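Long-range contact in 33 kDa chaperonin (Thermotoga maritima, PDB 1VQ0), which probably acts as a redox-regulated molecular chaperone, protecting heat-unfolded and oxidatively damaged proteins from irreversible aggregation: residues 18-26 against 191-200. Sequence-based numbering, arbitrary orientation.
With EDO (1,2-ethanediol), chain F.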
loop_
_atom_site.group_PDB
_atom_site.type_symbol
_atom_site.label_atom_id
_atom_site.label_comp_id
_atom_site.label_asym_id
_atom_site.label_seq_id
_atom_site.Cartn_x
_atom_site.Cartn_y
_atom_site.Cartn_z
ATOM N N THR A 18 0.567 11.303 -26.724
ATOM C CA THR A 18 1.758 11.835 -26.098
ATOM C C THR A 18 2.205 13.077 -26.832
ATOM O O THR A 18 1.858 13.279 -28.031
ATOM C CB THR A 18 2.927 10.837 -26.182
ATOM O OG1 THR A 18 3.271 10.597 -27.561
ATOM C CG2 THR A 18 2.530 9.438 -25.530
ATOM N N MET A 19 3.013 13.873 -26.112
ATOM C CA MET A 19 3.640 15.063 -26.667
ATOM C C MET A 19 5.114 15.102 -26.330
ATOM O O MET A 19 5.570 14.469 -25.343
ATOM C CB MET A 19 2.965 16.338 -26.150
ATOM C CG MET A 19 1.595 16.662 -26.744
ATOM S SD MET A 19 1.631 17.278 -28.428
ATOM C CE MET A 19 1.208 15.902 -29.123
ATOM N N PHE A 20 5.838 15.828 -27.190
ATOM C CA PHE A 20 7.260 16.196 -27.004
ATOM C C PHE A 20 8.137 14.966 -26.894
ATOM O O PHE A 20 8.632 14.649 -25.818
ATOM C CB PHE A 20 7.444 17.116 -25.794
ATOM C CG PHE A 20 6.487 18.280 -25.773
ATOM C CD1 PHE A 20 6.304 19.062 -26.910
ATOM C CD2 PHE A 20 5.706 18.553 -24.649
ATOM C CE1 PHE A 20 5.422 20.121 -26.915
ATOM C CE2 PHE A 20 4.800 19.610 -24.648
ATOM C CZ PHE A 20 4.670 20.410 -25.792
ATOM N N ASP A 21 8.281 14.285 -28.039
ATOM C CA ASP A 21 9.037 13.030 -28.198
ATOM C C ASP A 21 8.700 12.047 -27.120
ATOM O O ASP A 21 9.605 11.490 -26.509
ATOM C CB ASP A 21 10.573 13.264 -28.215
ATOM C CG ASP A 21 11.012 14.223 -29.292
ATOM O OD1 ASP A 21 10.574 14.057 -30.453
ATOM O OD2 ASP A 21 11.803 15.175 -29.064
ATOM N N HIS A 22 7.396 11.875 -26.874
ATOM C CA HIS A 22 6.884 10.864 -25.947
ATOM C C HIS A 22 7.265 11.057 -24.488
ATOM O O HIS A 22 7.156 10.115 -23.699
ATOM C CB HIS A 22 7.294 9.447 -26.398
ATOM C CG HIS A 22 6.714 9.061 -27.712
ATOM N ND1 HIS A 22 7.401 9.222 -28.901
ATOM C CD2 HIS A 22 5.506 8.552 -28.039
ATOM C CE1 HIS A 22 6.638 8.828 -29.899
ATOM N NE2 HIS A 22 5.483 8.420 -29.405
ATOM N N LYS A 23 7.707 12.256 -24.112
ATOM C CA LYS A 23 8.056 12.546 -22.699
ATOM C C LYS A 23 6.853 12.907 -21.845
ATOM O O LYS A 23 6.929 12.853 -20.622
ATOM C CB LYS A 23 9.118 13.645 -22.644
ATOM C CG LYS A 23 10.387 13.205 -23.339
ATOM C CD LYS A 23 11.628 13.941 -22.873
ATOM C CE LYS A 23 12.800 13.617 -23.757
ATOM N NZ LYS A 23 13.752 14.772 -23.619
ATOM N N VAL A 24 5.750 13.298 -22.497
ATOM C CA VAL A 24 4.484 13.604 -21.818
ATOM C C VAL A 24 3.381 12.783 -22.475
ATOM O O VAL A 24 3.366 12.602 -23.680
ATOM C CB VAL A 24 4.089 15.111 -21.931
ATOM C CG1 VAL A 24 2.805 15.462 -21.074
ATOM C CG2 VAL A 24 5.255 16.040 -21.570
ATOM N N ARG A 25 2.476 12.296 -21.656
ATOM C CA ARG A 25 1.276 11.590 -22.086
ATOM C C ARG A 25 0.043 12.352 -21.595
ATOM O O ARG A 25 0.089 13.046 -20.591
ATOM C CB ARG A 25 1.280 10.108 -21.615
ATOM C CG ARG A 25 1.039 9.865 -20.137
ATOM C CD ARG A 25 1.289 8.409 -19.714
ATOM N NE ARG A 25 0.968 8.177 -18.311
ATOM C CZ ARG A 25 1.229 7.056 -17.637
ATOM N NH1 ARG A 25 1.913 6.054 -18.167
ATOM N NH2 ARG A 25 0.802 6.932 -16.411
ATOM N N PHE A 26 -1.038 12.270 -22.369
ATOM C CA PHE A 26 -2.279 12.932 -21.999
ATOM C C PHE A 26 -3.466 12.029 -22.311
ATOM O O PHE A 26 -3.395 11.180 -23.228
ATOM C CB PHE A 26 -2.457 14.278 -22.736
ATOM C CG PHE A 26 -2.591 14.143 -24.225
ATOM C CD1 PHE A 26 -3.811 13.792 -24.793
ATOM C CD2 PHE A 26 -1.492 14.332 -25.048
ATOM C CE1 PHE A 26 -3.919 13.607 -26.150
ATOM C CE2 PHE A 26 -1.587 14.147 -26.402
ATOM C CZ PHE A 26 -2.818 13.777 -26.948
ATOM N N THR A 191 13.409 14.043 -17.991
ATOM C CA THR A 191 14.394 14.857 -18.715
ATOM C C THR A 191 13.759 15.943 -19.613
ATOM O O THR A 191 14.472 16.736 -20.227
ATOM C CB THR A 191 15.428 13.996 -19.540
ATOM O OG1 THR A 191 14.819 13.363 -20.688
ATOM C CG2 THR A 191 16.000 12.873 -18.682
ATOM N N LEU A 192 12.436 15.988 -19.677
ATOM C CA LEU A 192 11.710 17.014 -20.424
ATOM C C LEU A 192 12.115 18.446 -20.037
ATOM O O LEU A 192 12.026 18.838 -18.874
ATOM C CB LEU A 192 10.199 16.844 -20.184
ATOM C CG LEU A 192 9.315 17.922 -20.840
ATOM C CD1 LEU A 192 9.201 17.672 -22.306
ATOM C CD2 LEU A 192 7.905 18.016 -20.232
ATOM N N GLU A 193 12.481 19.250 -21.034
ATOM C CA GLU A 193 12.917 20.644 -20.836
ATOM C C GLU A 193 12.012 21.427 -19.879
ATOM O O GLU A 193 10.788 21.347 -20.000
ATOM C CB GLU A 193 12.994 21.365 -22.186
ATOM C CG GLU A 193 14.222 21.016 -23.000
ATOM C CD GLU A 193 14.123 19.669 -23.721
ATOM O OE1 GLU A 193 13.255 18.782 -23.368
ATOM O OE2 GLU A 193 14.937 19.500 -24.666
ATOM N N GLN A 194 12.641 22.167 -18.949
ATOM C CA GLN A 194 11.947 22.892 -17.855
ATOM C C GLN A 194 10.959 23.945 -18.345
ATOM O O GLN A 194 9.930 24.185 -17.687
ATOM C CB GLN A 194 12.932 23.553 -16.861
ATOM C CG GLN A 194 13.244 22.727 -15.627
ATOM C CD GLN A 194 12.025 22.515 -14.734
ATOM O OE1 GLN A 194 11.443 23.489 -14.227
ATOM N NE2 GLN A 194 11.629 21.242 -14.540
ATOM N N GLU A 195 11.260 24.540 -19.498
ATOM C CA GLU A 195 10.365 25.504 -20.152
ATOM C C GLU A 195 9.066 24.880 -20.706
ATOM O O GLU A 195 8.008 25.518 -20.640
ATOM C CB GLU A 195 11.118 26.283 -21.267
ATOM N N LYS A 196 9.140 23.659 -21.254
ATOM C CA LYS A 196 7.917 22.911 -21.581
ATOM C C LYS A 196 7.140 22.592 -20.279
ATOM O O LYS A 196 5.926 22.761 -20.240
ATOM C CB LYS A 196 8.191 21.619 -22.380
ATOM C CG LYS A 196 8.537 21.818 -23.850
ATOM C CD LYS A 196 7.469 22.672 -24.581
ATOM C CE LYS A 196 7.887 23.071 -26.021
ATOM N NZ LYS A 196 7.225 24.360 -26.494
ATOM N N VAL A 197 7.852 22.156 -19.237
ATOM C CA VAL A 197 7.239 21.853 -17.932
ATOM C C VAL A 197 6.468 23.096 -17.442
ATOM O O VAL A 197 5.269 23.024 -17.118
ATOM C CB VAL A 197 8.319 21.431 -16.885
ATOM C CG1 VAL A 197 7.770 21.404 -15.492
ATOM C CG2 VAL A 197 8.951 20.082 -17.244
ATOM N N GLU A 198 7.167 24.239 -17.463
ATOM C CA GLU A 198 6.641 25.530 -16.973
ATOM C C GLU A 198 5.430 26.028 -17.750
ATOM O O GLU A 198 4.475 26.530 -17.157
ATOM C CB GLU A 198 7.745 26.604 -16.982
ATOM C CG GLU A 198 8.408 26.757 -15.619
ATOM C CD GLU A 198 9.820 27.334 -15.660
ATOM O OE1 GLU A 198 10.143 28.191 -16.537
ATOM O OE2 GLU A 198 10.607 26.919 -14.782
ATOM N N MET A 199 5.501 25.898 -19.075
ATOM C CA MET A 199 4.425 26.309 -19.986
ATOM C C MET A 199 3.168 25.453 -19.833
ATOM O O MET A 199 2.054 25.979 -19.789
ATOM C CB MET A 199 4.928 26.212 -21.421
ATOM C CG MET A 199 3.921 26.609 -22.476
ATOM S SD MET A 199 4.092 25.611 -23.931
ATOM C CE MET A 199 3.516 24.100 -23.308
ATOM N N ILE A 200 3.359 24.136 -19.778
ATOM C CA ILE A 200 2.283 23.192 -19.476
ATOM C C ILE A 200 1.586 23.555 -18.154
ATOM O O ILE A 200 0.382 23.745 -18.120
ATOM C CB ILE A 200 2.838 21.745 -19.423
ATOM C CG1 ILE A 200 3.252 21.278 -20.818
ATOM C CG2 ILE A 200 1.809 20.796 -18.881
ATOM C CD1 ILE A 200 3.917 19.914 -20.812
HETATM C C1 EDO F . -1.453 3.343 -13.614
HETATM O O1 EDO F . -1.072 3.599 -12.278
HETATM C C2 EDO F . -0.347 3.309 -14.669
HETATM O O2 EDO F . 0.494 4.483 -14.714
#
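Phe20 projects from the type I' turn of a beta hairpin, strands 13-19 and 24-30, against the helix that starts at Gln194. Its ring lies between two side chains: Lys196 sets its aliphatic chain across one face, CD 4.0 Å from the ring centroid in a CH-pi contact 19° off the normal, and Met19 CB sits over the opposite face. Ile200 comes in at the edge, CD1 3.9 Å from Phe20 CE2 and close to the ring plane. Leu192, in the loop ahead of the helix, turns CG away from its own nitrogen (chi1 176°) and splits its methyls: CD1 rests against Phe20 CB and Lys23 CB, while CD2 meets Val24 CG2 at 3.6 Å. Cut back to an alanine, Phe20 would probably leave the Lys196 methylenes and the Ile200 CD1 methyl without their aromatic partner, opening a gap between turn and helix. Phe227 of helix 219-227 touches both Val24 and Ile200. A classic beta bulge, Lys23 and Val24 facing Met19, adjoins the turn. Lys23 reaches across to Thr191 with an extended chain, and its NZ makes a weak hydrogen bond of 3.4 Å to Thr191 OG1, whose stronger hydrogen-bond partner is Asp189 OD1.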